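Long-range contact in aminoacyl-tRNA synthetase (Cryptosporidium parvum, PDB 5F9Z), which probably attaches proline to its cognate tRNA at the expense of ATP, and binds halofuginone beside an ATP analogue in its active site: residues F57-I62 against W273-R278. Sequence-based numbering, arbitrary orientation.
Sequences FIWETI and WGLTTR. With ANP (phosphoaminophosphonic acid-adenylate ester), chain D; HFG (7-bromo-6-chloro-3-{3-[(2R,3S)-3-hydroxypiperidin-2-yl]-2-oxopropyl}quinazolin-4(3H)-one), chain E.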
ATOM      1  N   PHE A  57      13.110   4.094  -0.607  1.00 20.80           N
ATOM      2  CA  PHE A  57      13.589   2.923   0.119  1.00 21.31           C
ATOM      3  C   PHE A  57      12.434   2.000   0.484  1.00 22.08           C
ATOM      4  O   PHE A  57      12.557   0.772   0.396  1.00 22.54           O
ATOM      5  CB  PHE A  57      14.345   3.353   1.379  1.00 20.92           C
ATOM      6  CG  PHE A  57      14.770   2.205   2.260  1.00 20.54           C
ATOM      7  CD1 PHE A  57      13.911   1.692   3.223  1.00 19.03           C
ATOM      8  CD2 PHE A  57      16.030   1.647   2.132  1.00 19.61           C
ATOM      9  CE1 PHE A  57      14.297   0.639   4.030  1.00 17.73           C
ATOM     10  CE2 PHE A  57      16.424   0.596   2.940  1.00 18.96           C
ATOM     11  CZ  PHE A  57      15.556   0.092   3.891  1.00 18.63           C
ATOM     12  N   ILE A  58      11.305   2.575   0.906  1.00 22.39           N
ATOM     13  CA  ILE A  58      10.165   1.762   1.314  1.00 23.45           C
ATOM     14  C   ILE A  58       9.605   0.992   0.125  1.00 23.12           C
ATOM     15  O   ILE A  58       9.188  -0.164   0.259  1.00 23.46           O
ATOM     16  CB  ILE A  58       9.097   2.645   1.984  1.00 23.77           C
ATOM     17  CG1 ILE A  58       9.684   3.319   3.226  1.00 25.60           C
ATOM     18  CG2 ILE A  58       7.867   1.824   2.347  1.00 24.38           C
ATOM     19  CD1 ILE A  58       8.667   4.051   4.064  1.00 25.84           C
ATOM     20  N   TRP A  59       9.600   1.609  -1.059  1.00 22.21           N
ATOM     21  CA  TRP A  59       9.158   0.887  -2.247  1.00 24.30           C
ATOM     22  C   TRP A  59      10.154  -0.198  -2.634  1.00 23.90           C
ATOM     23  O   TRP A  59       9.756  -1.290  -3.056  1.00 22.50           O
ATOM     24  CB  TRP A  59       8.941   1.854  -3.410  1.00 24.44           C
ATOM     25  CG  TRP A  59       8.502   1.155  -4.657  1.00 24.24           C
ATOM     26  CD1 TRP A  59       9.220   0.999  -5.808  1.00 24.20           C
ATOM     27  CD2 TRP A  59       7.250   0.493  -4.871  1.00 22.08           C
ATOM     28  NE1 TRP A  59       8.486   0.291  -6.729  1.00 23.54           N
ATOM     29  CE2 TRP A  59       7.274  -0.032  -6.178  1.00 22.63           C
ATOM     30  CE3 TRP A  59       6.109   0.298  -4.086  1.00 22.02           C
ATOM     31  CZ2 TRP A  59       6.200  -0.739  -6.718  1.00 21.09           C
ATOM     32  CZ3 TRP A  59       5.046  -0.404  -4.623  1.00 20.72           C
ATOM     33  CH2 TRP A  59       5.099  -0.913  -5.926  1.00 20.48           C
ATOM     34  N   GLU A  60      11.453   0.085  -2.500  1.00 24.88           N
ATOM     35  CA  GLU A  60      12.461  -0.937  -2.759  1.00 24.53           C
ATOM     36  C   GLU A  60      12.315  -2.107  -1.796  1.00 24.40           C
ATOM     37  O   GLU A  60      12.554  -3.261  -2.169  1.00 24.40           O
ATOM     38  CB  GLU A  60      13.862  -0.335  -2.661  1.00 25.22           C
ATOM     39  CG  GLU A  60      14.220   0.586  -3.809  1.00 26.10           C
ATOM     40  CD  GLU A  60      15.640   1.108  -3.716  1.00 29.26           C
ATOM     41  OE1 GLU A  60      16.061   1.504  -2.608  1.00 30.69           O
ATOM     42  OE2 GLU A  60      16.338   1.111  -4.751  1.00 31.03           O
ATOM     43  N   THR A  61      11.927  -1.828  -0.550  1.00 23.30           N
ATOM     44  CA  THR A  61      11.678  -2.901   0.407  1.00 22.90           C
ATOM     45  C   THR A  61      10.419  -3.675   0.035  1.00 23.99           C
ATOM     46  O   THR A  61      10.411  -4.912   0.057  1.00 26.06           O
ATOM     47  CB  THR A  61      11.564  -2.330   1.820  1.00 22.81           C
ATOM     48  OG1 THR A  61      12.736  -1.563   2.121  1.00 24.70           O
ATOM     49  CG2 THR A  61      11.423  -3.450   2.839  1.00 20.95           C
ATOM     50  N   ILE A  62       9.346  -2.961  -0.309  1.00 23.26           N
ATOM     51  CA  ILE A  62       8.134  -3.617  -0.795  1.00 24.07           C
ATOM     52  C   ILE A  62       8.443  -4.444  -2.035  1.00 27.22           C
ATOM     53  O   ILE A  62       7.982  -5.584  -2.173  1.00 28.95           O
ATOM     54  CB  ILE A  62       7.034  -2.575  -1.072  1.00 22.54           C
ATOM     55  CG1 ILE A  62       6.552  -1.936   0.231  1.00 22.77           C
ATOM     56  CG2 ILE A  62       5.870  -3.210  -1.821  1.00 23.32           C
ATOM     57  CD1 ILE A  62       5.562  -0.809   0.026  1.00 22.42           C
ATOM     58  N   TRP A 273      -2.704  -9.205 -11.650  1.00 23.01           N
ATOM     59  CA  TRP A 273      -2.686  -8.650 -10.305  1.00 21.42           C
ATOM     60  C   TRP A 273      -1.670  -7.519 -10.250  1.00 22.33           C
ATOM     61  O   TRP A 273      -0.656  -7.543 -10.953  1.00 23.33           O
ATOM     62  CB  TRP A 273      -2.360  -9.734  -9.266  1.00 19.83           C
ATOM     63  CG  TRP A 273      -1.630 -10.928  -9.839  1.00 20.84           C
ATOM     64  CD1 TRP A 273      -2.180 -11.974 -10.525  1.00 22.78           C
ATOM     65  CD2 TRP A 273      -0.222 -11.194  -9.770  1.00 21.01           C
ATOM     66  NE1 TRP A 273      -1.203 -12.867 -10.890  1.00 22.96           N
ATOM     67  CE2 TRP A 273       0.007 -12.414 -10.436  1.00 21.79           C
ATOM     68  CE3 TRP A 273       0.864 -10.522  -9.207  1.00 19.94           C
ATOM     69  CZ2 TRP A 273       1.280 -12.971 -10.557  1.00 20.12           C
ATOM     70  CZ3 TRP A 273       2.125 -11.077  -9.328  1.00 18.74           C
ATOM     71  CH2 TRP A 273       2.322 -12.288  -9.997  1.00 19.84           C
ATOM     72  N   GLY A 274      -1.951  -6.528  -9.414  1.00 23.19           N
ATOM     73  CA  GLY A 274      -1.126  -5.333  -9.368  1.00 22.76           C
ATOM     74  C   GLY A 274      -1.084  -4.712  -7.991  1.00 24.65           C
ATOM     75  O   GLY A 274      -2.059  -4.762  -7.233  1.00 25.04           O
ATOM     76  N   LEU A 275       0.065  -4.119  -7.669  1.00 25.80           N
ATOM     77  CA  LEU A 275       0.267  -3.344  -6.452  1.00 24.07           C
ATOM     78  C   LEU A 275       1.154  -2.158  -6.796  1.00 23.74           C
ATOM     79  O   LEU A 275       2.137  -2.306  -7.526  1.00 24.57           O
ATOM     80  CB  LEU A 275       0.902  -4.191  -5.337  1.00 24.40           C
ATOM     81  CG  LEU A 275       1.137  -3.532  -3.972  1.00 26.79           C
ATOM     82  CD1 LEU A 275       0.910  -4.536  -2.855  1.00 26.70           C
ATOM     83  CD2 LEU A 275       2.541  -2.950  -3.870  1.00 28.97           C
ATOM     84  N   THR A 276       0.810  -0.989  -6.269  1.00 23.82           N
ATOM     85  CA  THR A 276       1.459   0.261  -6.643  1.00 21.89           C
ATOM     86  C   THR A 276       2.078   0.928  -5.419  1.00 22.97           C
ATOM     87  O   THR A 276       1.960   0.448  -4.288  1.00 23.54           O
ATOM     88  CB  THR A 276       0.463   1.217  -7.301  1.00 20.01           C
ATOM     89  OG1 THR A 276      -0.473   1.664  -6.316  1.00 18.80           O
ATOM     90  CG2 THR A 276      -0.289   0.519  -8.413  1.00 15.46           C
ATOM     91  N   THR A 277       2.732   2.067  -5.666  1.00 21.92           N
ATOM     92  CA  THR A 277       3.272   2.918  -4.610  1.00 21.45           C
ATOM     93  C   THR A 277       2.191   3.506  -3.711  1.00 23.06           C
ATOM     94  O   THR A 277       2.532   4.182  -2.734  1.00 22.61           O
ATOM     95  CB  THR A 277       4.105   4.047  -5.221  1.00 20.25           C
ATOM     96  OG1 THR A 277       3.433   4.565  -6.376  1.00 19.07           O
ATOM     97  CG2 THR A 277       5.477   3.536  -5.622  1.00 17.61           C
ATOM     98  N   ARG A 278       0.911   3.282  -4.023  1.00 24.46           N
ATOM     99  CA  ARG A 278      -0.168   3.667  -3.116  1.00 24.72           C
ATOM    100  C   ARG A 278       0.004   3.039  -1.738  1.00 25.29           C
ATOM    101  O   ARG A 278      -0.380   3.643  -0.728  1.00 25.59           O
ATOM    102  CB  ARG A 278      -1.515   3.268  -3.724  1.00 24.96           C
ATOM    103  CG  ARG A 278      -2.685   3.279  -2.758  1.00 26.78           C
ATOM    104  CD  ARG A 278      -3.959   2.809  -3.435  1.00 28.18           C
ATOM    105  NE  ARG A 278      -4.438   3.764  -4.431  1.00 30.65           N
ATOM    106  CZ  ARG A 278      -5.636   3.707  -5.003  1.00 32.50           C
ATOM    107  NH1 ARG A 278      -6.482   2.739  -4.675  1.00 32.28           N
ATOM    108  NH2 ARG A 278      -5.991   4.618  -5.900  1.00 33.45           N
TER
HETATM  109  PG  ANP D 701      -9.377   3.175  -9.704  1.00 35.98           P
HETATM  110  O1G ANP D 701     -10.790   3.340 -10.163  1.00 36.83           O
HETATM  111  O2G ANP D 701      -9.224   3.805  -8.267  1.00 37.53           O
HETATM  112  O3G ANP D 701      -8.402   3.923 -10.698  1.00 33.56           O
HETATM  113  PB  ANP D 701      -8.122   0.990 -10.956  1.00 33.27           P
HETATM  114  O1B ANP D 701      -8.936  -0.090 -11.727  1.00 34.34           O
HETATM  115  O2B ANP D 701      -7.816   2.127 -11.876  1.00 29.25           O
HETATM  116  N3B ANP D 701      -9.002   1.523  -9.629  1.00 34.60           N
HETATM  117  PA  ANP D 701      -6.044  -0.792 -11.202  1.00 32.60           P
HETATM  118  O1A ANP D 701      -5.877  -0.462 -12.634  1.00 31.72           O
HETATM  119  O2A ANP D 701      -6.828  -2.080 -10.940  1.00 32.73           O
HETATM  120  O3A ANP D 701      -6.793   0.374 -10.425  1.00 33.68           O
HETATM  121  O5' ANP D 701      -4.599  -0.854 -10.551  1.00 33.97           O
HETATM  122  C5' ANP D 701      -4.271  -1.814  -9.523  1.00 32.38           C
HETATM  123  C4' ANP D 701      -4.164  -1.101  -8.199  1.00 30.88           C
HETATM  124  O4' ANP D 701      -3.310   0.047  -8.348  1.00 30.42           O
HETATM  125  C3' ANP D 701      -5.472  -0.548  -7.647  1.00 31.00           C
HETATM  126  O3' ANP D 701      -6.151  -1.539  -6.885  1.00 32.89           O
HETATM  127  C2' ANP D 701      -5.001   0.615  -6.768  1.00 31.12           C
HETATM  128  O2' ANP D 701      -4.704   0.185  -5.445  1.00 31.49           O
HETATM  129  C1' ANP D 701      -3.724   1.086  -7.479  1.00 30.23           C
HETATM  130  N9  ANP D 701      -3.885   2.302  -8.270  1.00 30.24           N
HETATM  131  C8  ANP D 701      -4.831   2.546  -9.231  1.00 30.26           C
HETATM  132  N7  ANP D 701      -4.732   3.728  -9.791  1.00 29.98           N
HETATM  133  C5  ANP D 701      -3.637   4.299  -9.159  1.00 30.23           C
HETATM  134  C6  ANP D 701      -3.007   5.550  -9.302  1.00 31.51           C
HETATM  135  N6  ANP D 701      -3.406   6.490 -10.162  1.00 30.98           N
HETATM  136  N1  ANP D 701      -1.935   5.807  -8.517  1.00 31.78           N
HETATM  137  C2  ANP D 701      -1.531   4.870  -7.654  1.00 30.35           C
HETATM  138  N3  ANP D 701      -2.046   3.657  -7.433  1.00 30.02           N
HETATM  139  C4  ANP D 701      -3.103   3.431  -8.223  1.00 30.17           C
HETATM  140  O4' HFG E 702      -5.184  -2.461 -15.226  1.00 34.77           O
HETATM  141  C21 HFG E 702      -6.234  -2.972 -14.967  1.00 34.31           C
HETATM  142  C3' HFG E 702      -6.307  -4.465 -14.572  1.00 33.19           C
HETATM  143  C2' HFG E 702      -4.958  -5.043 -14.139  1.00 30.75           C
HETATM  144  N1' HFG E 702      -4.005  -4.899 -15.156  1.00 29.62           N
HETATM  145  C6' HFG E 702      -2.671  -4.990 -14.642  1.00 30.42           C
HETATM  146  C5' HFG E 702      -2.618  -5.650 -13.262  1.00 30.70           C
HETATM  147  C4' HFG E 702      -3.374  -4.923 -12.284  1.00 29.63           C
HETATM  148  C39 HFG E 702      -4.516  -4.318 -12.850  1.00 30.25           C
HETATM  149  O7' HFG E 702      -5.669  -4.364 -11.860  1.00 30.95           O
HETATM  150  C1' HFG E 702      -7.618  -2.084 -15.020  1.00 34.29           C
HETATM  151  N3  HFG E 702      -7.367  -0.793 -15.793  1.00 34.63           N
HETATM  152  C4  HFG E 702      -7.150  -0.843 -17.163  1.00 36.81           C
HETATM  153  O11 HFG E 702      -7.162  -1.924 -17.756  1.00 37.67           O
HETATM  154  C10 HFG E 702      -6.926   0.312 -17.854  1.00 38.27           C
HETATM  155  C5  HFG E 702      -6.700   0.301 -19.278  1.00 39.94           C
HETATM  156  C2  HFG E 702      -7.357   0.360 -15.160  1.00 34.54           C
HETATM  157  N1  HFG E 702      -7.138   1.516 -15.805  1.00 35.65           N
HETATM  158  C9  HFG E 702      -6.923   1.503 -17.155  1.00 38.22           C
HETATM  159  C8  HFG E 702      -6.695   2.710 -17.832  1.00 41.16           C
HETATM  160  C7  HFG E 702      -6.471   2.695 -19.231  1.00 45.97           C
HETATM  161 BR1  HFG E 702      -6.152   4.381 -20.170  1.00 55.64          BR
HETATM  162  C6  HFG E 702      -6.476   1.485 -19.941  1.00 42.82           C
HETATM  163 CL1  HFG E 702      -6.198   1.473 -21.683  1.00 43.53          CL
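Where the active-site strand 265-276 of the class II synthetase core ends and gives way to helix 278-287, Trp-59 of helix 53-71 packs against Leu-275, Thr-276 and Thr-277. The indole is extended from its helix, CG anti to the backbone N (chi1 179°), which carries the six-membered ring to the turn. Methyl CG2 of Thr-277 sits over one face of the six-membered ring of Trp-59, 3.8 Å from its centroid and 22° off the normal, a CH-pi contact. Two backbone carbonyls also approach the ring: Leu-275 O lies at the edge, in plane, 3.6 Å from Trp-59 CH2, whereas Thr-276 O comes obliquely to within 3.2 Å of Trp-59 CZ3. Leu-275 CD2 lies 3.7 Å from Trp-59 CZ3 and also meets Ile-62 CG2 at 3.9 Å, one helical turn further along; the two aliphatic side chains cross at about a right angle. Ile-280 of helix 278-287 lies against both Trp-59 and Ile-62.

Thr-276 turns its CB away from residues 57-62, and its side chain meets the nucleotide. Thr-276 OG1 donates to N3 of the ATP analogue (2.8 Å) and accepts from Arg-278 N in a capping bond (3.1 Å), so one oxygen both binds the purine N3 and caps the turn leading into the helix. Beyond it, the Arg-278 guanidinium lays a face over ribose C2', with NE hydrogen-bonded to Ile-164 O and NH1 to Gln-239 O. No hydrogen bond joins the two segments; the CH-pi contact, the Leu-275 methyl and the carbonyl oxygens at the indole back a strand end whose Thr-276 binds the nucleotide.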